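Local atomic coordinates of mycobacterium tuberculosis paralogous family 11 (Mycobacterium smegmatis, PDB entry 4Y9I), a protein that probably binds the deazaflavin coenzyme F420 and uses its reduced form to reduce quinones. Residues 38-43 and 50-55; 76-81 and 108-113. All blocks are in the same frame, centred on the assembly; numbering follows the deposited sequence. Where two conformers were deposited one is given.

Interaction 1 (38-43 and 50-55); sequences MVASKG and SWYFNV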
loop_
_atom_site.group_PDB
_atom_site.type_symbol
_atom_site.label_atom_id
_atom_site.label_comp_id
_atom_site.label_asym_id
_atom_site.label_seq_id
_atom_site.Cartn_x
_atom_site.Cartn_y
_atom_site.Cartn_z
ATOM N N MET A 38 0.240 1.929 -1.614
ATOM C CA MET A 38 0.488 1.033 -0.462
ATOM C C MET A 38 1.837 1.485 0.101
ATOM O O MET A 38 2.918 1.276 -0.541
ATOM C CB MET A 38 0.627 -0.393 -0.913
ATOM C CG MET A 38 -0.631 -0.953 -1.612
ATOM S SD MET A 38 -0.473 -2.642 -2.193
ATOM C CE MET A 38 -0.664 -3.474 -0.645
ATOM N N VAL A 39 1.845 2.066 1.264
ATOM C CA VAL A 39 3.115 2.487 1.927
ATOM C C VAL A 39 3.606 1.308 2.751
ATOM O O VAL A 39 2.953 0.852 3.675
ATOM C CB VAL A 39 2.898 3.714 2.784
ATOM C CG1 VAL A 39 4.175 4.076 3.542
ATOM C CG2 VAL A 39 2.358 4.859 1.939
ATOM N N ALA A 40 4.769 0.751 2.338
ATOM C CA ALA A 40 5.338 -0.450 2.960
ATOM C C ALA A 40 6.172 -0.143 4.222
ATOM O O ALA A 40 7.341 -0.453 4.283
ATOM C CB ALA A 40 6.159 -1.264 1.913
ATOM N N SER A 41 5.532 0.545 5.175
ATOM C CA SER A 41 6.099 0.728 6.483
ATOM C C SER A 41 5.623 -0.380 7.324
ATOM O O SER A 41 4.874 -1.228 6.873
ATOM C CB SER A 41 5.721 2.043 7.043
ATOM O OG SER A 41 4.336 2.242 7.013
ATOM N N LYS A 42 6.084 -0.396 8.552
ATOM C CA LYS A 42 5.719 -1.391 9.509
ATOM C C LYS A 42 5.642 -0.705 10.878
ATOM O O LYS A 42 6.309 -1.124 11.856
ATOM C CB LYS A 42 6.741 -2.542 9.591
ATOM C CG LYS A 42 6.098 -3.761 10.168
ATOM C CD LYS A 42 7.042 -4.892 10.494
ATOM C CE LYS A 42 6.419 -5.723 11.612
ATOM N NZ LYS A 42 5.171 -6.383 11.271
ATOM N N GLY A 43 4.892 0.367 10.943
ATOM C CA GLY A 43 4.546 1.003 12.211
ATOM C C GLY A 43 5.680 1.652 12.908
ATOM O O GLY A 43 5.587 1.899 14.131
ATOM N N SER A 50 5.098 -7.823 6.174
ATOM C CA SER A 50 5.223 -9.176 5.609
ATOM C C SER A 50 4.630 -9.215 4.176
ATOM O O SER A 50 5.055 -9.958 3.296
ATOM C CB SER A 50 4.580 -10.168 6.561
ATOM O OG SER A 50 3.174 -9.967 6.540
ATOM N N TRP A 51 3.737 -8.311 3.868
ATOM C CA TRP A 51 3.174 -8.245 2.551
ATOM C C TRP A 51 4.084 -7.667 1.467
ATOM O O TRP A 51 3.757 -7.778 0.293
ATOM C CB TRP A 51 1.824 -7.519 2.602
ATOM C CG TRP A 51 1.871 -6.110 3.132
ATOM C CD1 TRP A 51 1.516 -5.686 4.387
ATOM C CD2 TRP A 51 2.231 -4.904 2.396
ATOM N NE1 TRP A 51 1.641 -4.318 4.479
ATOM C CE2 TRP A 51 2.087 -3.810 3.282
ATOM C CE3 TRP A 51 2.638 -4.651 1.076
ATOM C CZ2 TRP A 51 2.359 -2.476 2.879
ATOM C CZ3 TRP A 51 2.926 -3.381 0.709
ATOM C CH2 TRP A 51 2.747 -2.307 1.583
ATOM N N TYR A 52 5.167 -7.018 1.838
ATOM C CA TYR A 52 6.032 -6.365 0.865
ATOM C C TYR A 52 6.539 -7.394 -0.163
ATOM O O TYR A 52 6.427 -7.165 -1.363
ATOM C CB TYR A 52 7.223 -5.746 1.580
ATOM C CG TYR A 52 8.316 -5.286 0.720
ATOM C CD1 TYR A 52 8.223 -4.115 0.028
ATOM C CD2 TYR A 52 9.491 -6.032 0.593
ATOM C CE1 TYR A 52 9.269 -3.647 -0.721
ATOM C CE2 TYR A 52 10.533 -5.579 -0.172
ATOM C CZ TYR A 52 10.406 -4.403 -0.830
ATOM O OH TYR A 52 11.435 -3.888 -1.644
ATOM N N PHE A 53 7.112 -8.487 0.317
ATOM C CA PHE A 53 7.600 -9.495 -0.618
ATOM C C PHE A 53 6.472 -10.173 -1.417
ATOM O O PHE A 53 6.674 -10.476 -2.594
ATOM C CB PHE A 53 8.557 -10.489 0.093
ATOM C CG PHE A 53 9.946 -9.881 0.374
ATOM C CD1 PHE A 53 10.693 -9.331 -0.655
ATOM C CD2 PHE A 53 10.453 -9.861 1.646
ATOM C CE1 PHE A 53 11.950 -8.792 -0.432
ATOM C CE2 PHE A 53 11.714 -9.344 1.902
ATOM C CZ PHE A 53 12.458 -8.805 0.883
ATOM N N ASN A 54 5.299 -10.254 -0.836
ATOM C CA ASN A 54 4.185 -10.836 -1.534
ATOM C C ASN A 54 3.705 -10.018 -2.764
ATOM O O ASN A 54 3.431 -10.593 -3.784
ATOM C CB ASN A 54 2.976 -10.992 -0.618
ATOM C CG ASN A 54 3.164 -11.918 0.542
ATOM O OD1 ASN A 54 3.960 -12.795 0.522
ATOM N ND2 ASN A 54 2.332 -11.716 1.590
ATOM N N VAL A 55 3.615 -8.706 -2.630
ATOM C CA VAL A 55 3.173 -7.903 -3.754
ATOM C C VAL A 55 4.273 -7.817 -4.807
ATOM O O VAL A 55 3.975 -7.508 -5.946
ATOM C CB VAL A 55 2.646 -6.478 -3.353
ATOM C CG1 VAL A 55 1.386 -6.624 -2.540
ATOM C CG2 VAL A 55 3.681 -5.665 -2.574
#
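M38 and A40 pack against W51 and Y52 in a buried, apolar contact between the end of strand 35-39, with the turn that follows it, and the start of helix 51-57. No hydrogen bond joins the two segments. The W51 indole does most of the work. Its CG sits between the backbone N and the carbonyl carbon (chi1 59°), and the six-membered ring reaches across to the strand. M38 approaches one face of that ring. Its chain is extended as far as SD and then bends at chi3 (77°), which brings the methyl over the ring. M38 CE lies 4.1 Å from the centroid of the W51 six-membered ring, 23° off the normal, a CH-pi contact displaced toward the CZ3 and CE3 rim. The sulfur itself is farther out and oblique, so this Met-aromatic contact is made mainly through the methyl. In the conformer given for V55, M38 CE also makes a marginal contact with V55 CG1, at 4.2 Å.

A40 meets the far end of the indole. A40 CB is 3.6 Å from W51 CH2, and A40 CA lies 3.5 Å from W51 CH2. V39 turns its side chain away, but its carbonyl comes to the ring edge, with V39 O 3.5 Å from W51 CZ2 and near the ring plane. A40 CB also touches Y52, 4.0 Å from Y52 CD1. A40 is the centre of an inverse gamma turn, in which S41 N makes a weak bond back to V39 O. The chain turns at A40, just past the end of the strand.

L27 and V25 of strand 22-32 and F111 of strand 110-113 also touch W51. Here a helix is laid against an antiparallel beta barrel, with a tryptophan inserted among strand side chains, in a domain of the FMN-binding clan.

Interaction 2 (76-81 and 108-113); sequences RELEGE and IPVFIV
R76 and I112 face each other as an antiparallel hydrogen-bonded pair. R76 N donates to I112 O at 2.8 Å, and I112 N returns a bond to R76 O at 2.9 Å. L78 N adds a third bond, to V110 O at 2.8 Å, nearly straight at 168°. Between them, E77 and F111 form a non-hydrogen-bonded pair. F111 CA adds a CA-H...O contact to R76 O, 3.2 Å away.

On the R76 and I112 side, the arginine chain bends at chi3 (64°) and folds its guanidinium over I112. I112 CG2 lies under one face, toward its rim, 3.6 Å from R76 NH2. L78 crosses I112 at about a right angle, with L78 CD2 3.8 Å from I112 CG2. On the other side, E77 CB rests against F111 CE2 at 3.7 Å. The extended E77 chain runs alongside P109.

Past the last direct bond, water 1 continues the pairing. It donates to L78 O and accepts from V110 N. Farther out, W86 of helix 80-93 touches both L78 and I112, and R76 NE forms a salt bridge with E114.

Three backbone bonds hold the two segments together, and the water bridges them where the chains part. The salt bridge with E114 probably balances the charge of the guanidinium, while one of its faces packs on a methyl.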
loop_
_atom_site.group_PDB
_atom_site.type_symbol
_atom_site.label_atom_id
_atom_site.label_comp_id
_atom_site.label_asym_id
_atom_site.label_seq_id
_atom_site.Cartn_x
_atom_site.Cartn_y
_atom_site.Cartn_z
ATOM N N ARG A 76 2.902 -1.600 -8.365
ATOM C CA ARG A 76 4.230 -1.315 -8.934
ATOM C C ARG A 76 5.019 -0.477 -7.915
ATOM O O ARG A 76 4.577 0.609 -7.505
ATOM C CB ARG A 76 4.033 -0.583 -10.265
ATOM C CG ARG A 76 5.259 0.084 -10.859
ATOM C CD ARG A 76 4.965 0.610 -12.279
ATOM N NE ARG A 76 3.960 1.660 -12.353
ATOM C CZ ARG A 76 4.192 2.954 -12.199
ATOM N NH1 ARG A 76 5.427 3.381 -11.941
ATOM N NH2 ARG A 76 3.195 3.824 -12.324
ATOM N N GLU A 77 6.204 -0.917 -7.574
ATOM C CA GLU A 77 7.056 -0.189 -6.665
ATOM C C GLU A 77 7.592 1.067 -7.349
ATOM O O GLU A 77 8.186 0.989 -8.440
ATOM C CB GLU A 77 8.228 -1.080 -6.182
ATOM C CG GLU A 77 9.022 -0.470 -5.056
ATOM C CD GLU A 77 9.974 -1.418 -4.386
ATOM O OE1 GLU A 77 10.066 -2.555 -4.843
ATOM O OE2 GLU A 77 10.718 -0.987 -3.478
ATOM N N LEU A 78 7.299 2.214 -6.748
ATOM C CA LEU A 78 7.646 3.529 -7.280
ATOM C C LEU A 78 9.097 3.869 -7.023
ATOM O O LEU A 78 9.727 3.397 -6.060
ATOM C CB LEU A 78 6.774 4.613 -6.648
ATOM C CG LEU A 78 5.317 4.485 -6.990
ATOM C CD1 LEU A 78 4.556 5.450 -6.096
ATOM C CD2 LEU A 78 5.060 4.784 -8.467
ATOM N N GLU A 79 9.596 4.695 -7.937
ATOM C CA GLU A 79 10.967 5.197 -7.898
ATOM C C GLU A 79 10.974 6.664 -8.175
ATOM O O GLU A 79 10.033 7.221 -8.767
ATOM C CB GLU A 79 11.810 4.491 -8.975
ATOM C CG GLU A 79 11.695 2.985 -8.972
ATOM C CD GLU A 79 12.683 2.303 -9.935
ATOM O OE1 GLU A 79 13.756 1.802 -9.486
ATOM O OE2 GLU A 79 12.381 2.307 -11.134
ATOM N N GLY A 80 12.096 7.307 -7.818
ATOM C CA GLY A 80 12.336 8.603 -8.279
ATOM C C GLY A 80 11.362 9.664 -7.892
ATOM O O GLY A 80 10.836 9.651 -6.751
ATOM N N GLU A 81 11.139 10.592 -8.832
ATOM C CA GLU A 81 10.182 11.681 -8.604
ATOM C C GLU A 81 8.719 11.166 -8.396
ATOM O O GLU A 81 7.929 11.792 -7.683
ATOM C CB GLU A 81 10.271 12.720 -9.738
ATOM C CG GLU A 81 11.632 13.426 -9.702
ATOM C CD GLU A 81 11.902 14.491 -10.786
ATOM O OE1 GLU A 81 11.333 14.423 -11.912
ATOM O OE2 GLU A 81 12.753 15.381 -10.491
ATOM N N ILE A 108 11.302 4.321 2.501
ATOM C CA ILE A 108 10.196 3.361 2.685
ATOM C C ILE A 108 9.593 3.058 1.297
ATOM O O ILE A 108 9.204 3.971 0.585
ATOM C CB ILE A 108 9.141 3.922 3.676
ATOM C CG1 ILE A 108 9.735 4.027 5.068
ATOM C CG2 ILE A 108 7.870 3.079 3.740
ATOM C CD1 ILE A 108 8.956 4.884 6.028
ATOM N N PRO A 109 9.468 1.773 0.952
ATOM C CA PRO A 109 8.889 1.513 -0.387
ATOM C C PRO A 109 7.456 2.002 -0.448
ATOM O O PRO A 109 6.712 1.860 0.545
ATOM C CB PRO A 109 8.949 -0.006 -0.518
ATOM C CG PRO A 109 10.034 -0.428 0.461
ATOM C CD PRO A 109 9.940 0.558 1.611
ATOM N N VAL A 110 7.050 2.483 -1.627
ATOM C CA VAL A 110 5.654 2.869 -1.907
ATOM C C VAL A 110 5.332 2.222 -3.189
ATOM O O VAL A 110 6.036 2.451 -4.209
ATOM C CB VAL A 110 5.467 4.391 -2.001
ATOM C CG1 VAL A 110 4.042 4.765 -2.183
ATOM C CG2 VAL A 110 6.101 5.013 -0.739
ATOM N N PHE A 111 4.204 1.497 -3.194
ATOM C CA PHE A 111 3.656 0.925 -4.410
ATOM C C PHE A 111 2.466 1.752 -4.897
ATOM O O PHE A 111 1.571 2.104 -4.110
ATOM C CB PHE A 111 3.155 -0.512 -4.156
ATOM C CG PHE A 111 4.212 -1.490 -3.757
ATOM C CD1 PHE A 111 4.689 -1.517 -2.460
ATOM C CD2 PHE A 111 4.788 -2.363 -4.694
ATOM C CE1 PHE A 111 5.699 -2.388 -2.096
ATOM C CE2 PHE A 111 5.833 -3.220 -4.315
ATOM C CZ PHE A 111 6.270 -3.264 -3.016
ATOM N N ILE A 112 2.370 2.009 -6.181
ATOM C CA ILE A 112 1.142 2.505 -6.840
ATOM C C ILE A 112 0.294 1.269 -7.243
ATOM O O ILE A 112 0.862 0.258 -7.660
ATOM C CB ILE A 112 1.431 3.426 -8.050
ATOM C CG1 ILE A 112 0.176 4.169 -8.452
ATOM C CG2 ILE A 112 2.013 2.617 -9.176
ATOM C CD1 ILE A 112 0.478 5.262 -9.441
ATOM N N VAL A 113 -1.000 1.394 -7.054
ATOM C CA VAL A 113 -1.906 0.353 -7.482
ATOM C C VAL A 113 -2.830 0.936 -8.539
ATOM O O VAL A 113 -3.527 1.819 -8.279
ATOM C CB VAL A 113 -2.657 -0.245 -6.286
ATOM C CG1 VAL A 113 -3.587 -1.324 -6.757
ATOM C CG2 VAL A 113 -1.695 -0.802 -5.262
HETATM O O HOH W 1 9.339 2.978 -3.361
#

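Interactions 1 and 2 have centres about 11 Å apart and meet in one sheet, because strands 35-39 and 110-113 are neighbours in the barrel. Probable hydrogen bonds join them: M38 N to F111 O at 2.8 Å and A40 N to P109 O at 2.9 Å. Segment 108-113 is therefore paired with 38-43 along one edge and with 76-81 along the other. Helix 51-57 also touches interaction 2, through Y52, V55 and K56. Y52 CE1 packs 3.5 Å from P109 CG, and Y52 OH approaches E77 OE2. F111 of interaction 2 also touches M38, W51 and V55 of interaction 1. Neither contact is known to form part of the F420 site.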